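Local coordinates for protein hydroxymethyldihydropterin pyrophosphokinase-dihydropteroate synthase, putative (Plasmodium vivax, PDB 5Z79) that catalyses two successive steps of folate synthesis, pyrophosphoryl transfer to 6-hydroxymethyl-7,8-dihydropterin and condensation of the resulting diphosphate with 4-aminobenzoate to give dihydropteroate, at residues K24-V28 against D326-Y330; I30-A34 against M205-D209; T54-V60 against Y268-S274; K182-Q186 against I251-L255. One frame throughout, in Å; residues are numbered along the deposited sequence.

Contact 1: residues K24-V28 against D326-Y330; sequences KKNCV and DKVSY
K24 and Y330 form the one hydrogen bond of this contact. NZ of K24 donates to OH of Y330 over 2.7 Å. The two side chains approach from opposite directions, and the amine lies at the edge of the phenol ring, in its plane. The lysine reaches that far because it is extended beyond CG, with CG anti to the backbone N (chi1 -174°). OH of Y330 is also hydrogen-bonded to OE2 of E53. The hydroxyl has both an amine and a carboxylate as partners, which would probably polarise it.

The apolar contacts centre on V328. CG2 of V328 lies 4.0 Å from CE of K24, so the aliphatic part of the lysine is used as well as its amine. CG1 of V328 lies 3.9 Å from SG of C27 and 4.5 Å from CG2 of V28. The side chain of V328 also rests on L321 in the next strand, and K24 and C27 touch F161.

The third kind of contact is side chain against backbone. V28 puts its CG2 methyl against the main chain at D326 and K327. CG2 of V28 is 3.2 Å from O of D326 and 3.7 Å from CA of K327. The backbones are closest here, with CA of V28 5.9 Å from CA of K327.

C27 and V28 begin helix 27-42. Strand 328-330 is an outermost strand of the six-stranded antiparallel sheet. The contact joins the helix start to this sheet edge, consistent with the three-layer α-β-α sandwich of the HPPK fold.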
# COMPACT_ATOMS: atom_id res chain seq x y z
N LYS A 24 -14.52 -27.08 10.94
CA LYS A 24 -13.43 -26.31 10.34
C LYS A 24 -12.00 -26.86 10.58
O LYS A 24 -11.13 -26.75 9.71
CB LYS A 24 -13.49 -24.85 10.81
CG LYS A 24 -12.47 -23.96 10.11
CD LYS A 24 -12.16 -22.69 10.86
CE LYS A 24 -11.01 -21.98 10.13
NZ LYS A 24 -10.92 -20.57 10.62
N LYS A 25 -11.72 -27.38 11.76
CA LYS A 25 -10.34 -27.78 12.02
C LYS A 25 -9.95 -28.93 11.12
O LYS A 25 -8.92 -28.87 10.50
CB LYS A 25 -10.13 -28.19 13.48
CG LYS A 25 -8.64 -28.27 13.86
CD LYS A 25 -8.40 -28.99 15.20
CE LYS A 25 -8.63 -30.51 15.07
NZ LYS A 25 -9.17 -31.31 16.22
N ASN A 26 -10.82 -29.93 11.06
CA ASN A 26 -10.63 -31.17 10.33
C ASN A 26 -11.38 -31.20 8.98
O ASN A 26 -11.57 -32.24 8.34
CB ASN A 26 -11.19 -32.29 11.20
CG ASN A 26 -10.55 -32.35 12.56
OD1 ASN A 26 -9.32 -32.27 12.67
ND2 ASN A 26 -11.36 -32.52 13.61
N CYS A 27 -11.79 -30.03 8.57
CA CYS A 27 -12.44 -29.81 7.30
C CYS A 27 -11.80 -30.54 6.07
O CYS A 27 -12.48 -31.28 5.37
CB CYS A 27 -12.44 -28.29 7.09
SG CYS A 27 -13.23 -27.76 5.59
N VAL A 28 -10.52 -30.29 5.80
CA VAL A 28 -9.90 -30.81 4.58
C VAL A 28 -9.94 -32.35 4.56
O VAL A 28 -10.36 -32.91 3.59
CB VAL A 28 -8.42 -30.37 4.46
CG1 VAL A 28 -7.77 -30.94 3.21
CG2 VAL A 28 -8.32 -28.86 4.43
N ASP A 326 -3.01 -29.38 5.12
CA ASP A 326 -4.14 -30.00 5.85
C ASP A 326 -5.26 -29.05 6.32
O ASP A 326 -6.25 -29.49 6.84
CB ASP A 326 -3.71 -30.90 7.01
CG ASP A 326 -2.63 -30.29 7.86
OD1 ASP A 326 -2.46 -29.10 7.76
OD2 ASP A 326 -1.93 -30.98 8.57
N LYS A 327 -5.09 -27.76 6.14
CA LYS A 327 -6.10 -26.82 6.56
C LYS A 327 -6.52 -25.79 5.49
O LYS A 327 -5.80 -25.51 4.53
CB LYS A 327 -5.57 -26.08 7.76
CG LYS A 327 -5.25 -26.93 8.98
CD LYS A 327 -4.40 -26.09 9.93
CE LYS A 327 -3.70 -26.97 10.95
NZ LYS A 327 -2.84 -26.16 11.87
N VAL A 328 -7.70 -25.21 5.71
CA VAL A 328 -8.25 -24.16 4.85
C VAL A 328 -7.54 -22.87 5.07
O VAL A 328 -7.20 -22.50 6.22
CB VAL A 328 -9.74 -23.88 5.12
CG1 VAL A 328 -10.63 -25.06 4.70
CG2 VAL A 328 -9.97 -23.55 6.59
N SER A 329 -7.29 -22.16 3.98
CA SER A 329 -6.77 -20.79 4.07
C SER A 329 -7.74 -19.86 3.36
O SER A 329 -8.21 -20.20 2.26
CB SER A 329 -5.38 -20.70 3.46
OG SER A 329 -4.55 -21.63 4.08
N TYR A 330 -8.04 -18.71 3.95
CA TYR A 330 -8.99 -17.78 3.37
C TYR A 330 -8.33 -16.97 2.27
O TYR A 330 -7.37 -16.28 2.51
CB TYR A 330 -9.52 -16.84 4.45
CG TYR A 330 -10.20 -17.56 5.58
CD1 TYR A 330 -9.49 -18.15 6.62
CD2 TYR A 330 -11.58 -17.65 5.59
CE1 TYR A 330 -10.15 -18.80 7.64
CE2 TYR A 330 -12.25 -18.30 6.59
CZ TYR A 330 -11.55 -18.87 7.62
OH TYR A 330 -12.30 -19.51 8.60

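Contact 2: residues I30-A34 against M205-D209; sequences ILETA and MIDID. With APC (diphosphomethylphosphonic acid adenosyl ester), chain H.
I30 straddles the junction between M205 and I206, and its branches meet different surfaces. CG1 of I30 lies 3.6 Å from CE of M205, at the thioether end. CD1 of I30 lies beside the same CE of M205, at 3.8 Å. CG2 of I30 turns to the backbone, 3.5 Å from O of M205, and also touches CB of I206. M205 gets its methyl there by staying extended along its whole length, with CG anti to the backbone N (chi1 180°).

I206 supplies the main bump from the other side. Its CD1 methyl enters a shallow hollow on the helix, bounded by I30, L31 and A34. CD1 of I206 is 3.7 Å from CB of A34, 4.2 Å from CG2 of I30 and 4.3 Å from CD2 of L31. The small side chain of A34 forms the low part of this hollow. I30 and A34 are one helical turn apart, so both present the same helix face.

I208 follows two residues along the chain and points the same way. CD1 of I208 is 4.2 Å from CB of A34. F19, in the neighbouring strand, touches both A34 and I208. L181 and I184 of helix 174-188 also touch I208.

No hydrogen bond crosses between the segments. The polar chemistry lies on the opposite side of strand 207-213, where D207 and D209 line the nucleotide pocket beside the phosphates of the bound analogue. In related HPPK enzymes a pair of aspartates binds the magnesium ions, and these two probably correspond.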
# COMPACT_ATOMS: atom_id res chain seq x y z
N ILE A 30 -11.85 -34.40 6.16
CA ILE A 30 -13.20 -34.93 6.09
C ILE A 30 -13.71 -34.88 4.65
O ILE A 30 -14.31 -35.83 4.17
CB ILE A 30 -14.14 -34.17 7.04
CG1 ILE A 30 -13.99 -34.68 8.48
CG2 ILE A 30 -15.59 -34.33 6.63
CD1 ILE A 30 -14.62 -33.78 9.52
N LEU A 31 -13.48 -33.80 3.93
CA LEU A 31 -13.99 -33.71 2.55
C LEU A 31 -13.14 -34.58 1.66
O LEU A 31 -13.65 -35.24 0.79
CB LEU A 31 -14.04 -32.26 2.03
CG LEU A 31 -14.88 -31.29 2.90
CD1 LEU A 31 -14.47 -29.85 2.70
CD2 LEU A 31 -16.37 -31.44 2.65
N GLU A 32 -11.85 -34.63 1.88
CA GLU A 32 -10.98 -35.37 0.99
C GLU A 32 -11.11 -36.83 1.29
O GLU A 32 -11.03 -37.66 0.34
CB GLU A 32 -9.53 -34.88 1.09
CG GLU A 32 -9.35 -33.51 0.43
CD GLU A 32 -7.90 -33.05 0.32
OE1 GLU A 32 -7.04 -33.57 1.08
OE2 GLU A 32 -7.64 -32.15 -0.53
N THR A 33 -11.38 -37.21 2.53
CA THR A 33 -11.84 -38.59 2.72
C THR A 33 -13.14 -38.89 1.91
O THR A 33 -13.26 -39.94 1.29
CB THR A 33 -12.00 -38.97 4.21
OG1 THR A 33 -10.71 -39.13 4.85
CG2 THR A 33 -12.82 -40.29 4.35
N ALA A 34 -14.11 -37.96 1.90
CA ALA A 34 -15.40 -38.18 1.23
C ALA A 34 -15.30 -38.18 -0.28
O ALA A 34 -16.11 -38.80 -0.94
CB ALA A 34 -16.42 -37.15 1.69
N MET A 205 -21.34 -33.96 10.53
CA MET A 205 -19.95 -34.26 10.20
C MET A 205 -19.58 -34.22 8.72
O MET A 205 -18.58 -33.61 8.34
CB MET A 205 -19.57 -35.63 10.71
CG MET A 205 -18.13 -35.86 10.33
SD MET A 205 -17.53 -37.42 10.89
CE MET A 205 -15.95 -37.29 10.07
N ILE A 206 -20.39 -34.94 7.93
CA ILE A 206 -20.30 -34.91 6.48
C ILE A 206 -21.73 -35.08 5.97
O ILE A 206 -22.56 -35.71 6.63
CB ILE A 206 -19.31 -35.98 5.95
CG1 ILE A 206 -19.29 -36.08 4.42
CG2 ILE A 206 -19.65 -37.34 6.53
CD1 ILE A 206 -18.59 -34.93 3.76
N ASP A 207 -22.02 -34.45 4.83
CA ASP A 207 -23.28 -34.65 4.15
C ASP A 207 -23.18 -34.51 2.64
O ASP A 207 -22.83 -33.42 2.16
CB ASP A 207 -24.33 -33.66 4.63
CG ASP A 207 -25.73 -34.20 4.37
OD1 ASP A 207 -25.97 -35.31 4.95
OD2 ASP A 207 -26.57 -33.57 3.62
N ILE A 208 -23.56 -35.56 1.91
CA ILE A 208 -23.33 -35.65 0.47
C ILE A 208 -24.64 -35.86 -0.29
O ILE A 208 -25.23 -36.94 -0.23
CB ILE A 208 -22.40 -36.81 0.09
CG1 ILE A 208 -21.13 -36.85 0.95
CG2 ILE A 208 -21.96 -36.68 -1.36
CD1 ILE A 208 -20.47 -38.20 1.01
N ASP A 209 -25.05 -34.84 -1.05
CA ASP A 209 -26.31 -34.86 -1.76
C ASP A 209 -26.12 -34.80 -3.29
O ASP A 209 -25.13 -34.29 -3.79
CB ASP A 209 -27.19 -33.72 -1.24
CG ASP A 209 -27.29 -33.66 0.34
OD1 ASP A 209 -27.57 -34.69 1.03
OD2 ASP A 209 -27.13 -32.54 0.92
PG APC H . -29.43 -30.91 2.82
O1G APC H . -27.98 -30.54 3.08
O2G APC H . -29.57 -32.22 2.07
O3G APC H . -30.23 -29.79 2.20
PB APC H . -29.88 -32.34 5.34
O1B APC H . -30.20 -31.82 6.72
O2B APC H . -28.48 -32.86 5.17
O3B APC H . -30.10 -31.18 4.26
PA APC H . -30.33 -35.27 4.58
O1A APC H . -29.57 -35.68 5.81
O2A APC H . -29.54 -35.23 3.30
C3A APC H . -31.08 -33.63 4.87
O5' APC H . -31.55 -36.29 4.39
C5' APC H . -32.95 -35.97 4.54
C4' APC H . -33.72 -36.55 3.38
O4' APC H . -33.17 -36.03 2.14
C3' APC H . -33.69 -38.08 3.24
O3' APC H . -35.00 -38.60 3.27
C2' APC H . -33.00 -38.34 1.89
O2' APC H . -33.60 -39.36 1.12
C1' APC H . -33.18 -37.02 1.16
N9 APC H . -32.12 -36.74 0.20
C8 APC H . -30.76 -36.66 0.42
N7 APC H . -30.07 -36.36 -0.65
C5 APC H . -31.03 -36.23 -1.65
C6 APC H . -30.94 -35.91 -3.02
N6 APC H . -29.80 -35.66 -3.66
N1 APC H . -32.09 -35.85 -3.72
C2 APC H . -33.24 -36.10 -3.08
N3 APC H . -33.45 -36.41 -1.80
C4 APC H . -32.29 -36.45 -1.13

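Contact 3: residues T54-V60 against Y268-S274; sequences TVPEYIV and YTKYRYS. With PE0 (pterine), chain K; APC (diphosphomethylphosphonic acid adenosyl ester), chain H.
The E57 carboxylate accepts three hydrogen bonds from Y273 and S274 in the pterin pocket of the HPPK fold. Y273 N meets the syn lone pair of E57 OE2 at 2.7 Å. E57 OE1 takes two bonds, from S274 OG at 2.8 Å and from S274 N at 3.2 Å. The hydroxyl comes nearly along the C-O axis, whereas the amide is 22° out of the carboxylate plane. Both amides belong to the first turn of helix 273-282, so the carboxylate lies at the helix N-terminus, where the dipole would probably stabilise its charge.

The pterin comes next. Its N6 donates to T54 OG1 (3.2 Å), and the pterin is also hydrogen-bonded to OD1 of N162. The R272 guanidinium has the pterin over one face and the Y268 ring over the opposite face. Its NH1 donates to O3G of the nucleotide analogue at 2.6 Å, so one arginine touches both ligands.

V60 closes the outer end by packing. Its CG1 lies 3.7 Å from Y271 CB, while CG2 meets the edge of the Y268 ring, in its plane, 3.7 Å from CE1.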
# COMPACT_ATOMS: atom_id res chain seq x y z
N THR A 54 -19.42 -20.71 4.18
CA THR A 54 -20.69 -20.02 4.00
C THR A 54 -21.49 -19.90 5.27
O THR A 54 -21.36 -20.72 6.18
CB THR A 54 -21.60 -20.67 2.93
OG1 THR A 54 -21.84 -22.05 3.23
CG2 THR A 54 -20.99 -20.53 1.56
N VAL A 55 -22.33 -18.86 5.30
CA VAL A 55 -23.25 -18.65 6.42
C VAL A 55 -24.49 -19.47 6.25
O VAL A 55 -25.15 -19.37 5.22
CB VAL A 55 -23.70 -17.22 6.58
CG1 VAL A 55 -25.00 -17.15 7.39
CG2 VAL A 55 -22.57 -16.46 7.24
N PRO A 56 -24.83 -20.26 7.27
CA PRO A 56 -25.95 -21.19 7.16
C PRO A 56 -27.22 -20.56 6.60
O PRO A 56 -27.57 -19.40 6.91
CB PRO A 56 -26.15 -21.68 8.59
CG PRO A 56 -24.80 -21.57 9.24
CD PRO A 56 -24.07 -20.46 8.52
N GLU A 57 -27.85 -21.36 5.73
CA GLU A 57 -29.12 -21.05 5.09
C GLU A 57 -30.13 -22.07 5.57
O GLU A 57 -30.11 -23.23 5.18
CB GLU A 57 -29.02 -21.07 3.56
CG GLU A 57 -28.39 -19.80 2.96
CD GLU A 57 -27.91 -19.99 1.51
OE1 GLU A 57 -27.13 -20.97 1.22
OE2 GLU A 57 -28.33 -19.12 0.67
N TYR A 58 -30.99 -21.61 6.46
CA TYR A 58 -32.04 -22.41 7.01
C TYR A 58 -33.37 -22.06 6.35
O TYR A 58 -34.17 -22.96 6.04
CB TYR A 58 -32.11 -22.11 8.51
CG TYR A 58 -30.81 -22.35 9.25
CD1 TYR A 58 -30.05 -23.51 9.02
CD2 TYR A 58 -30.35 -21.43 10.21
CE1 TYR A 58 -28.86 -23.75 9.71
CE2 TYR A 58 -29.16 -21.64 10.92
CZ TYR A 58 -28.41 -22.80 10.67
OH TYR A 58 -27.21 -23.01 11.37
N ILE A 59 -33.61 -20.74 6.16
CA ILE A 59 -34.90 -20.20 5.65
C ILE A 59 -34.84 -19.64 4.18
O ILE A 59 -34.02 -18.75 3.86
CB ILE A 59 -35.51 -19.16 6.66
N VAL A 60 -35.72 -20.19 3.34
CA VAL A 60 -35.97 -19.77 1.96
C VAL A 60 -37.46 -19.38 1.81
O VAL A 60 -37.85 -18.29 1.34
CB VAL A 60 -35.69 -20.96 1.00
CG1 VAL A 60 -35.87 -20.52 -0.45
CG2 VAL A 60 -34.31 -21.59 1.26
N TYR A 268 -33.19 -27.79 -2.88
CA TYR A 268 -32.58 -26.47 -2.64
C TYR A 268 -31.58 -25.97 -3.66
O TYR A 268 -31.02 -24.90 -3.48
CB TYR A 268 -31.92 -26.45 -1.27
CG TYR A 268 -32.94 -26.46 -0.19
CD1 TYR A 268 -33.55 -25.29 0.23
CD2 TYR A 268 -33.31 -27.64 0.40
CE1 TYR A 268 -34.48 -25.29 1.24
CE2 TYR A 268 -34.26 -27.66 1.41
CZ TYR A 268 -34.83 -26.48 1.82
OH TYR A 268 -35.75 -26.52 2.81
N THR A 269 -31.37 -26.70 -4.75
CA THR A 269 -30.30 -26.36 -5.66
C THR A 269 -30.32 -24.90 -6.08
O THR A 269 -29.30 -24.24 -6.06
CB THR A 269 -30.28 -27.23 -6.92
OG1 THR A 269 -30.17 -28.63 -6.57
CG2 THR A 269 -29.08 -26.87 -7.76
N LYS A 270 -31.48 -24.39 -6.46
CA LYS A 270 -31.53 -23.02 -6.99
C LYS A 270 -31.86 -22.00 -5.91
O LYS A 270 -31.93 -20.81 -6.20
CB LYS A 270 -32.48 -22.93 -8.20
CG LYS A 270 -33.91 -22.45 -7.96
CD LYS A 270 -34.79 -22.78 -9.16
CE LYS A 270 -35.94 -21.82 -9.42
NZ LYS A 270 -36.88 -22.47 -10.38
N TYR A 271 -32.03 -22.45 -4.67
CA TYR A 271 -32.42 -21.56 -3.59
C TYR A 271 -31.36 -21.29 -2.50
O TYR A 271 -31.58 -20.45 -1.63
CB TYR A 271 -33.67 -22.11 -2.92
CG TYR A 271 -34.84 -22.37 -3.83
CD1 TYR A 271 -35.56 -21.32 -4.38
CD2 TYR A 271 -35.26 -23.65 -4.10
CE1 TYR A 271 -36.65 -21.55 -5.19
CE2 TYR A 271 -36.36 -23.89 -4.91
CZ TYR A 271 -37.05 -22.84 -5.45
OH TYR A 271 -38.14 -23.09 -6.25
N ARG A 272 -30.23 -21.99 -2.52
CA ARG A 272 -29.11 -21.70 -1.61
C ARG A 272 -27.94 -21.03 -2.29
O ARG A 272 -27.43 -21.49 -3.29
CB ARG A 272 -28.57 -22.97 -0.98
CG ARG A 272 -29.32 -23.36 0.25
CD ARG A 272 -28.88 -24.71 0.74
NE ARG A 272 -29.79 -25.13 1.80
CZ ARG A 272 -29.95 -26.38 2.24
NH1 ARG A 272 -29.25 -27.40 1.71
NH2 ARG A 272 -30.84 -26.62 3.22
N TYR A 273 -27.49 -19.94 -1.73
CA TYR A 273 -26.34 -19.29 -2.26
C TYR A 273 -25.23 -20.34 -2.27
O TYR A 273 -24.63 -20.57 -3.31
CB TYR A 273 -26.01 -18.03 -1.45
CG TYR A 273 -24.86 -17.22 -2.00
CD1 TYR A 273 -24.94 -16.58 -3.24
CD2 TYR A 273 -23.68 -17.12 -1.30
CE1 TYR A 273 -23.88 -15.84 -3.75
CE2 TYR A 273 -22.60 -16.40 -1.80
CZ TYR A 273 -22.70 -15.76 -3.02
OH TYR A 273 -21.59 -15.04 -3.47
N SER A 274 -25.02 -21.02 -1.16
CA SER A 274 -23.86 -21.89 -1.01
C SER A 274 -23.75 -22.90 -2.13
O SER A 274 -22.67 -23.19 -2.61
CB SER A 274 -23.92 -22.61 0.31
OG SER A 274 -25.25 -22.95 0.57
C1 PE0 K . -26.20 -26.63 4.61
C4 PE0 K . -24.82 -26.39 4.21
O4 PE0 K . -23.98 -27.29 4.20
N2 PE0 K . -24.50 -25.14 3.91
C3 PE0 K . -25.37 -24.14 3.94
N6 PE0 K . -24.92 -22.92 3.59
N1 PE0 K . -26.65 -24.31 4.28
C2 PE0 K . -27.09 -25.50 4.63
N3 PE0 K . -28.33 -25.69 4.99
C6 PE0 K . -28.78 -26.89 5.33
C5 PE0 K . -27.94 -27.96 5.33
N4 PE0 K . -26.67 -27.81 4.98
PG APC H . -29.43 -30.91 2.82
O1G APC H . -27.98 -30.54 3.08
O2G APC H . -29.57 -32.22 2.07
O3G APC H . -30.23 -29.79 2.20
PB APC H . -29.88 -32.34 5.34
O1B APC H . -30.20 -31.82 6.72
O2B APC H . -28.48 -32.86 5.17
O3B APC H . -30.10 -31.18 4.26
PA APC H . -30.33 -35.27 4.58
O1A APC H . -29.57 -35.68 5.81
O2A APC H . -29.54 -35.23 3.30
C3A APC H . -31.08 -33.63 4.87
O5' APC H . -31.55 -36.29 4.39
C5' APC H . -32.95 -35.97 4.54
C4' APC H . -33.72 -36.55 3.38
O4' APC H . -33.17 -36.03 2.14
C3' APC H . -33.69 -38.08 3.24
O3' APC H . -35.00 -38.60 3.27
C2' APC H . -33.00 -38.34 1.89
O2' APC H . -33.60 -39.36 1.12
C1' APC H . -33.18 -37.02 1.16
N9 APC H . -32.12 -36.74 0.20
C8 APC H . -30.76 -36.66 0.42
N7 APC H . -30.07 -36.36 -0.65
C5 APC H . -31.03 -36.23 -1.65
C6 APC H . -30.94 -35.91 -3.02
N6 APC H . -29.80 -35.66 -3.66
N1 APC H . -32.09 -35.85 -3.72
C2 APC H . -33.24 -36.10 -3.08
N3 APC H . -33.45 -36.41 -1.80
C4 APC H . -32.29 -36.45 -1.13

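Contact 4: residues K182-Q186 against I251-L255; sequences KYIEQ and IIQNL
L255 packs between K182, Y183 and Q186 on one face of helix 174-188. Its CD2 methyl is 3.4 Å from the backbone N of Y183 and 3.9 Å from CB of the same residue. It lies at the edge of the Y183 ring, near the ring plane. CD1 of L255 goes the other way and meets CG of Q186 at 3.5 Å, the side chains sliding past each other. CG of L255 is 3.8 Å from CB of K182.

CE1 of Y183 lies 3.6 Å from CG1 of I252, and I251 reaches CD1 of Y183 with CG2. That same I251 methyl is 3.9 Å from CB of Q186.

Helix 174-188 belongs to a helical layer of the three-layer α-β-α sandwich of the HPPK fold, and its I184 touches helix 27-42. Residues 251-255, which include part of the short helix 249-252, pack against another side of it. Helix 227-235 joins in, with I230 and I234 on I252 and I230 on L255.

CG of Y183 is anti to the backbone N (chi1 -169°), which swings the ring out to the isoleucines. Its OH is hydrogen-bonded to OE1 of E90. The K182 side chain comes to about 4 Å from the bound nucleotide analogue. NZ of K182 forms a salt bridge with OE2 of E185 at 3.3 Å, with a weak hydrogen bond. OE2 of E185 is probably also hydrogen-bonded to N of I208.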
# COMPACT_ATOMS: atom_id res chain seq x y z
N LYS A 182 -25.45 -42.60 1.11
CA LYS A 182 -25.79 -42.86 2.50
C LYS A 182 -24.80 -43.84 3.18
O LYS A 182 -24.39 -43.61 4.33
CB LYS A 182 -27.19 -43.41 2.62
CG LYS A 182 -28.27 -42.39 2.26
CD LYS A 182 -28.34 -41.22 3.24
CE LYS A 182 -28.85 -39.93 2.60
NZ LYS A 182 -27.68 -39.07 2.23
N TYR A 183 -24.44 -44.91 2.47
CA TYR A 183 -23.44 -45.88 2.92
C TYR A 183 -22.14 -45.19 3.31
O TYR A 183 -21.63 -45.43 4.38
CB TYR A 183 -23.17 -46.95 1.83
CG TYR A 183 -22.34 -48.18 2.27
CD1 TYR A 183 -22.79 -49.04 3.27
CD2 TYR A 183 -21.11 -48.48 1.68
CE1 TYR A 183 -22.04 -50.15 3.67
CE2 TYR A 183 -20.36 -49.58 2.08
CZ TYR A 183 -20.82 -50.42 3.07
OH TYR A 183 -20.08 -51.53 3.47
N ILE A 184 -21.60 -44.36 2.42
CA ILE A 184 -20.36 -43.60 2.64
C ILE A 184 -20.43 -42.73 3.91
O ILE A 184 -19.65 -42.91 4.82
CB ILE A 184 -20.02 -42.77 1.38
CG1 ILE A 184 -19.43 -43.72 0.30
CG2 ILE A 184 -19.12 -41.59 1.68
CD1 ILE A 184 -19.55 -43.21 -1.13
N GLU A 185 -21.40 -41.83 4.00
CA GLU A 185 -21.64 -41.06 5.22
C GLU A 185 -21.58 -41.97 6.44
O GLU A 185 -20.81 -41.70 7.35
CB GLU A 185 -23.02 -40.34 5.17
CG GLU A 185 -23.11 -39.02 4.37
CD GLU A 185 -24.55 -38.46 4.23
OE1 GLU A 185 -25.40 -38.83 5.07
OE2 GLU A 185 -24.86 -37.66 3.30
N GLN A 186 -22.36 -43.03 6.47
CA GLN A 186 -22.39 -43.87 7.66
C GLN A 186 -21.00 -44.42 7.98
O GLN A 186 -20.64 -44.55 9.14
CB GLN A 186 -23.44 -44.98 7.53
CG GLN A 186 -24.85 -44.47 7.28
CD GLN A 186 -25.32 -43.46 8.32
OE1 GLN A 186 -24.59 -43.12 9.25
NE2 GLN A 186 -26.54 -42.97 8.16
N ILE A 251 -24.99 -51.56 9.55
CA ILE A 251 -25.27 -50.43 8.69
C ILE A 251 -26.20 -50.88 7.56
O ILE A 251 -27.35 -50.52 7.55
CB ILE A 251 -23.96 -49.86 8.11
CG1 ILE A 251 -23.10 -49.29 9.21
CG2 ILE A 251 -24.22 -48.79 7.06
CD1 ILE A 251 -21.77 -48.78 8.72
N ILE A 252 -25.72 -51.69 6.64
CA ILE A 252 -26.46 -52.01 5.43
C ILE A 252 -27.94 -52.31 5.67
O ILE A 252 -28.80 -51.91 4.91
CB ILE A 252 -25.79 -53.21 4.76
CG1 ILE A 252 -24.50 -52.75 4.10
CG2 ILE A 252 -26.71 -53.87 3.74
CD1 ILE A 252 -23.79 -53.80 3.29
N GLN A 253 -28.21 -53.02 6.73
CA GLN A 253 -29.55 -53.38 7.12
C GLN A 253 -30.50 -52.23 7.39
O GLN A 253 -31.69 -52.32 7.17
CB GLN A 253 -29.41 -54.14 8.40
CG GLN A 253 -30.68 -54.63 9.00
CD GLN A 253 -30.37 -55.73 9.97
OE1 GLN A 253 -29.26 -55.80 10.52
NE2 GLN A 253 -31.33 -56.62 10.17
N ASN A 254 -29.97 -51.14 7.92
CA ASN A 254 -30.79 -50.04 8.38
C ASN A 254 -30.68 -48.80 7.51
O ASN A 254 -31.28 -47.77 7.82
CB ASN A 254 -30.39 -49.70 9.80
CG ASN A 254 -30.67 -50.83 10.76
OD1 ASN A 254 -31.81 -51.07 11.11
ND2 ASN A 254 -29.62 -51.54 11.18
N LEU A 255 -29.93 -48.90 6.43
CA LEU A 255 -29.63 -47.71 5.67
C LEU A 255 -30.87 -47.04 5.11
O LEU A 255 -30.83 -45.85 4.78
CB LEU A 255 -28.66 -48.03 4.54
CG LEU A 255 -27.77 -46.86 4.15
CD1 LEU A 255 -26.91 -46.44 5.33
CD2 LEU A 255 -26.89 -47.27 2.99

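How the contacts relate
Contact 1 is the most exposed of the four. It includes exposed lysines and a single side-chain bond. Contacts 2, 3 and 4 are buried. Contacts 1 and 2 use successive parts of helix 27-42 against the two outermost strands of the same sheet. Contacts 2 and 4 touch directly, where E185 OE2 is probably hydrogen-bonded to I208 N. Both are apolar packing between their segments. Contact 3 differs, because ligands and a carboxylate dominate it. Contacts 2 and 3 do not touch, with nearest atoms about 6 Å apart, but both reach the nucleotide analogue. Contact 4 lies farthest from the centre of the chain.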